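Local coordinates for DotU family type IV/VI secretion system protein (PDB 6Y4R) that forms the cytoplasmic domain of TssL, a key component of the type VI secretion system, probably as part of its membrane-anchored complex, at residues I2-L14 with L37-F50. Numbering follows the deposited sequence.
Sequences INLIDLLHDGFYL and LLNRFEQQAKKLQF
Leu4 and Leu8 each lay a methyl on a phenylalanine ring of 37-50. CD2 of Leu4 stands over the centre of the Phe50 ring, 3.6 Å from its centroid and 9° off the normal; CD2 of Leu8 lies 3.8 Å from the Phe41 centroid, likewise close to the normal, so both are CH-pi contacts. Leu4 CD2 also meets the rim of the other ring, 3.8 Å from Phe41 CE2, and thus touches both aromatics. Phe41 reaches this place with CG anti to its backbone N (chi1 157°), which brings its edge to Leu7 CB, 3.6 Å from Phe41 CD2 and near the ring plane. Leu7 then divides its methyls: CD1 packs on Ala45 CB, while CD2 lies against Gln44 OE1 and Leu48 CD1. Farther along, Leu14 CD1 and Leu37 CD1 meet tip to tip at 3.6 Å, beside Gly11, where segments 9-14 and 37-47 of their helices run roughly antiparallel, with an axis angle of 153°. Helix 52-71 backs Phe41 and Ala45, and Val124 of helix 119-130 touches Leu4, placing the seam within the all-helical bundle. Cohesion with helix 27-47 and the turn after it therefore rests mainly on dispersion and methyl-aromatic contacts, plus one water donating to Leu7 O and Gln44 OE1.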
loop_
_atom_site.group_PDB
_atom_site.type_symbol
_atom_site.label_atom_id
_atom_site.label_comp_id
_atom_site.label_asym_id
_atom_site.label_seq_id
_atom_site.Cartn_x
_atom_site.Cartn_y
_atom_site.Cartn_z
ATOM N N ILE A 2 12.099 15.134 3.287
ATOM C CA ILE A 2 11.858 13.816 2.725
ATOM C C ILE A 2 10.622 13.225 3.385
ATOM O O ILE A 2 10.436 13.330 4.606
ATOM C CB ILE A 2 13.093 12.919 2.911
ATOM C CG1 ILE A 2 14.214 13.369 1.975
ATOM C CG2 ILE A 2 12.744 11.446 2.676
ATOM C CD1 ILE A 2 13.935 13.077 0.510
ATOM N N ASN A 3 9.758 12.621 2.574
ATOM C CA ASN A 3 8.456 12.126 2.997
ATOM C C ASN A 3 8.457 10.597 2.965
ATOM O O ASN A 3 9.334 9.969 2.364
ATOM C CB ASN A 3 7.377 12.755 2.091
ATOM C CG ASN A 3 5.973 12.197 2.308
ATOM O OD1 ASN A 3 5.599 11.753 3.405
ATOM N ND2 ASN A 3 5.166 12.270 1.247
ATOM N N LEU A 4 7.446 10.001 3.605
ATOM C CA LEU A 4 7.316 8.546 3.597
ATOM C C LEU A 4 6.924 8.044 2.211
ATOM O O LEU A 4 7.230 6.902 1.853
ATOM C CB LEU A 4 6.287 8.105 4.642
ATOM C CG LEU A 4 6.661 8.036 6.138
ATOM C CD1 LEU A 4 5.517 7.425 6.926
ATOM C CD2 LEU A 4 7.956 7.271 6.403
ATOM N N ILE A 5 6.242 8.881 1.425
ATOM C CA ILE A 5 5.981 8.559 0.025
ATOM C C ILE A 5 7.288 8.482 -0.757
ATOM O O ILE A 5 7.446 7.632 -1.637
ATOM C CB ILE A 5 5.014 9.599 -0.583
ATOM C CG1 ILE A 5 3.595 9.395 -0.078
ATOM C CG2 ILE A 5 4.995 9.526 -2.094
ATOM C CD1 ILE A 5 3.018 8.104 -0.607
ATOM N N ASP A 6 8.249 9.368 -0.446
ATOM C CA ASP A 6 9.538 9.376 -1.141
ATOM C C ASP A 6 10.429 8.190 -0.757
ATOM O O ASP A 6 11.211 7.713 -1.597
ATOM C CB ASP A 6 10.273 10.704 -0.899
ATOM C CG ASP A 6 9.479 11.930 -1.379
ATOM O OD1 ASP A 6 8.830 11.848 -2.449
ATOM O OD2 ASP A 6 9.552 12.992 -0.720
ATOM N N LEU A 7 10.329 7.690 0.483
ATOM C CA LEU A 7 11.112 6.510 0.854
ATOM C C LEU A 7 10.563 5.243 0.210
ATOM O O LEU A 7 11.332 4.323 -0.099
ATOM C CB LEU A 7 11.141 6.341 2.375
ATOM C CG LEU A 7 11.739 7.441 3.239
ATOM C CD1 LEU A 7 11.488 7.106 4.696
ATOM C CD2 LEU A 7 13.240 7.546 2.983
ATOM N N LEU A 8 9.257 5.203 -0.054
ATOM C CA LEU A 8 8.598 4.119 -0.774
ATOM C C LEU A 8 8.603 4.336 -2.283
ATOM O O LEU A 8 7.912 3.602 -3.009
ATOM C CB LEU A 8 7.156 3.983 -0.280
ATOM C CG LEU A 8 6.908 3.485 1.125
ATOM C CD1 LEU A 8 5.448 3.755 1.446
ATOM C CD2 LEU A 8 7.222 1.997 1.178
ATOM N N HIS A 9 9.381 5.314 -2.764
ATOM C CA HIS A 9 9.398 5.631 -4.194
ATOM C C HIS A 9 9.804 4.418 -5.026
ATOM O O HIS A 9 9.234 4.176 -6.097
ATOM C CB HIS A 9 10.366 6.799 -4.445
ATOM C CG HIS A 9 10.555 7.169 -5.875
ATOM N ND1 HIS A 9 11.789 7.179 -6.476
ATOM C CD2 HIS A 9 9.686 7.608 -6.820
ATOM C CE1 HIS A 9 11.673 7.577 -7.739
ATOM N NE2 HIS A 9 10.401 7.841 -7.980
ATOM N N ASP A 10 10.786 3.640 -4.552
ATOM C CA ASP A 10 11.211 2.455 -5.301
ATOM C C ASP A 10 10.142 1.362 -5.287
ATOM O O ASP A 10 9.937 0.678 -6.297
ATOM C CB ASP A 10 12.524 1.907 -4.737
ATOM C CG ASP A 10 13.747 2.749 -5.125
ATOM O OD1 ASP A 10 13.643 3.621 -6.028
ATOM O OD2 ASP A 10 14.831 2.517 -4.537
ATOM N N GLY A 11 9.455 1.183 -4.152
ATOM C CA GLY A 11 8.419 0.162 -4.062
ATOM C C GLY A 11 7.176 0.492 -4.873
ATOM O O GLY A 11 6.588 -0.392 -5.509
ATOM N N PHE A 12 6.735 1.760 -4.827
ATOM C CA PHE A 12 5.548 2.177 -5.566
ATOM C C PHE A 12 5.744 2.065 -7.075
ATOM O O PHE A 12 4.767 1.898 -7.814
ATOM C CB PHE A 12 5.163 3.622 -5.210
ATOM C CG PHE A 12 4.471 3.763 -3.887
ATOM C CD1 PHE A 12 3.446 2.899 -3.527
ATOM C CD2 PHE A 12 4.810 4.788 -3.017
ATOM C CE1 PHE A 12 2.790 3.023 -2.288
ATOM C CE2 PHE A 12 4.151 4.931 -1.771
ATOM C CZ PHE A 12 3.140 4.039 -1.412
ATOM N N TYR A 13 6.987 2.175 -7.561
ATOM C CA TYR A 13 7.231 2.051 -9.003
ATOM C C TYR A 13 6.921 0.655 -9.510
ATOM O O TYR A 13 6.515 0.482 -10.669
ATOM C CB TYR A 13 8.671 2.366 -9.362
ATOM C CG TYR A 13 8.962 2.154 -10.852
ATOM C CD1 TYR A 13 8.228 2.832 -11.824
ATOM C CD2 TYR A 13 9.964 1.273 -11.287
ATOM C CE1 TYR A 13 8.494 2.648 -13.191
ATOM C CE2 TYR A 13 10.229 1.077 -12.642
ATOM C CZ TYR A 13 9.500 1.763 -13.584
ATOM O OH TYR A 13 9.835 1.503 -14.902
ATOM N N LEU A 14 7.165 -0.357 -8.673
ATOM C CA LEU A 14 6.886 -1.746 -9.023
ATOM C C LEU A 14 5.398 -2.055 -8.922
ATOM O O LEU A 14 4.911 -2.935 -9.638
ATOM C CB LEU A 14 7.687 -2.688 -8.117
ATOM C CG LEU A 14 9.206 -2.517 -7.943
ATOM C CD1 LEU A 14 9.717 -3.454 -6.871
ATOM C CD2 LEU A 14 9.949 -2.777 -9.233
ATOM N N LEU A 37 13.045 -4.144 -0.110
ATOM C CA LEU A 37 12.713 -2.730 -0.206
ATOM C C LEU A 37 11.948 -2.257 1.006
ATOM O O LEU A 37 12.026 -1.071 1.347
ATOM C CB LEU A 37 11.847 -2.433 -1.424
ATOM C CG LEU A 37 12.431 -2.518 -2.822
ATOM C CD1 LEU A 37 11.250 -2.450 -3.783
ATOM C CD2 LEU A 37 13.480 -1.439 -3.082
ATOM N N LEU A 38 11.181 -3.156 1.645
ATOM C CA LEU A 38 10.484 -2.769 2.870
ATOM C C LEU A 38 11.420 -2.684 4.069
ATOM O O LEU A 38 11.205 -1.845 4.946
ATOM C CB LEU A 38 9.312 -3.715 3.170
ATOM C CG LEU A 38 8.227 -3.896 2.098
ATOM C CD1 LEU A 38 7.358 -5.104 2.398
ATOM C CD2 LEU A 38 7.363 -2.640 1.983
ATOM N N ASN A 39 12.477 -3.497 4.113
ATOM C CA ASN A 39 13.475 -3.342 5.169
ATOM C C ASN A 39 14.360 -2.118 4.936
ATOM O O ASN A 39 14.675 -1.397 5.891
ATOM C CB ASN A 39 14.318 -4.608 5.301
ATOM C CG ASN A 39 13.497 -5.810 5.740
ATOM O OD1 ASN A 39 13.639 -6.899 5.179
ATOM N ND2 ASN A 39 12.548 -5.590 6.652
ATOM N N ARG A 40 14.800 -1.887 3.686
ATOM C CA ARG A 40 15.434 -0.611 3.338
ATOM C C ARG A 40 14.581 0.568 3.781
ATOM O O ARG A 40 15.080 1.519 4.396
ATOM C CB ARG A 40 15.655 -0.497 1.832
ATOM C CG ARG A 40 16.518 -1.539 1.244
ATOM C CD ARG A 40 17.749 -0.976 0.609
ATOM N NE ARG A 40 18.516 -2.066 0.013
ATOM C CZ ARG A 40 19.821 -2.025 -0.229
ATOM N NH1 ARG A 40 20.527 -0.943 0.087
ATOM N NH2 ARG A 40 20.420 -3.073 -0.780
ATOM N N PHE A 41 13.297 0.546 3.414
ATOM C CA PHE A 41 12.385 1.614 3.800
ATOM C C PHE A 41 12.303 1.771 5.299
ATOM O O PHE A 41 12.228 2.893 5.799
ATOM C CB PHE A 41 10.987 1.351 3.219
ATOM C CG PHE A 41 9.874 2.027 3.957
ATOM C CD1 PHE A 41 8.894 1.274 4.555
ATOM C CD2 PHE A 41 9.756 3.402 4.004
ATOM C CE1 PHE A 41 7.841 1.880 5.227
ATOM C CE2 PHE A 41 8.693 4.007 4.687
ATOM C CZ PHE A 41 7.745 3.247 5.282
ATOM N N GLU A 42 12.374 0.677 6.039
ATOM C CA GLU A 42 12.220 0.788 7.484
ATOM C C GLU A 42 13.491 1.339 8.119
ATOM O O GLU A 42 13.457 2.380 8.782
ATOM C CB GLU A 42 11.807 -0.576 8.030
ATOM C CG GLU A 42 11.595 -0.722 9.494
ATOM C CD GLU A 42 10.680 -1.911 9.720
ATOM O OE1 GLU A 42 9.836 -2.156 8.825
ATOM O OE2 GLU A 42 10.798 -2.602 10.752
ATOM N N GLN A 43 14.639 0.702 7.844
ATOM C CA GLN A 43 15.939 1.233 8.259
ATOM C C GLN A 43 16.098 2.723 7.947
ATOM O O GLN A 43 16.613 3.483 8.774
ATOM C CB GLN A 43 17.056 0.425 7.588
ATOM C CG GLN A 43 18.269 1.235 7.152
ATOM C CD GLN A 43 19.140 0.492 6.158
ATOM O OE1 GLN A 43 18.709 -0.484 5.530
ATOM N NE2 GLN A 43 20.375 0.961 6.014
ATOM N N GLN A 44 15.662 3.162 6.759
ATOM C CA GLN A 44 15.807 4.573 6.398
ATOM C C GLN A 44 14.792 5.444 7.121
ATOM O O GLN A 44 15.114 6.562 7.533
ATOM C CB GLN A 44 15.673 4.760 4.884
ATOM C CG GLN A 44 16.811 4.185 4.062
ATOM C CD GLN A 44 16.707 4.598 2.608
ATOM O OE1 GLN A 44 15.650 5.059 2.158
ATOM N NE2 GLN A 44 17.812 4.469 1.869
ATOM N N ALA A 45 13.555 4.964 7.266
ATOM C CA ALA A 45 12.547 5.752 7.973
ATOM C C ALA A 45 12.844 5.824 9.466
ATOM O O ALA A 45 12.567 6.845 10.100
ATOM C CB ALA A 45 11.154 5.184 7.726
ATOM N N LYS A 46 13.405 4.745 10.046
ATOM C CA LYS A 46 13.800 4.772 11.445
ATOM C C LYS A 46 14.936 5.759 11.690
ATOM O O LYS A 46 14.884 6.499 12.681
ATOM C CB LYS A 46 14.205 3.385 11.943
ATOM C CG LYS A 46 13.183 2.275 11.776
ATOM C CD LYS A 46 13.495 1.159 12.780
ATOM C CE LYS A 46 14.992 0.752 12.736
ATOM N NZ LYS A 46 15.358 0.068 14.040
ATOM N N LYS A 47 15.909 5.866 10.772
ATOM C CA LYS A 47 17.015 6.810 10.960
ATOM C C LYS A 47 16.618 8.235 10.746
ATOM O O LYS A 47 17.328 9.134 11.208
ATOM C CB LYS A 47 18.091 6.748 9.893
ATOM C CG LYS A 47 19.361 6.060 9.967
ATOM C CD LYS A 47 19.537 5.292 8.793
ATOM C CE LYS A 47 20.964 5.177 8.808
ATOM N NZ LYS A 47 21.366 4.404 7.655
ATOM N N LEU A 48 15.574 8.454 9.968
ATOM C CA LEU A 48 15.048 9.793 9.802
ATOM C C LEU A 48 14.041 10.122 10.879
ATOM O O LEU A 48 13.440 11.196 10.839
ATOM C CB LEU A 48 14.447 9.978 8.406
ATOM C CG LEU A 48 15.395 9.974 7.192
ATOM C CD1 LEU A 48 14.613 10.100 5.872
ATOM C CD2 LEU A 48 16.458 11.074 7.296
ATOM N N GLN A 49 13.864 9.213 11.836
ATOM C CA GLN A 49 13.215 9.463 13.110
ATOM C C GLN A 49 11.697 9.511 12.973
ATOM O O GLN A 49 11.029 10.151 13.791
ATOM C CB GLN A 49 13.757 10.759 13.745
ATOM C CG GLN A 49 15.304 10.866 13.686
ATOM C CD GLN A 49 15.999 11.014 15.017
ATOM O OE1 GLN A 49 15.396 10.837 16.071
ATOM N NE2 GLN A 49 17.289 11.336 14.975
ATOM N N PHE A 50 11.126 8.863 11.953
ATOM C CA PHE A 50 9.680 8.704 11.919
ATOM C C PHE A 50 9.263 7.739 13.023
ATOM O O PHE A 50 9.981 6.791 13.347
ATOM C CB PHE A 50 9.192 8.160 10.574
ATOM C CG PHE A 50 9.367 9.093 9.403
ATOM C CD1 PHE A 50 8.310 9.881 8.968
ATOM C CD2 PHE A 50 10.568 9.158 8.717
ATOM C CE1 PHE A 50 8.452 10.731 7.891
ATOM C CE2 PHE A 50 10.720 10.003 7.632
ATOM C CZ PHE A 50 9.658 10.790 7.223
HETATM O O HOH W 1 13.536 3.453 1.339
#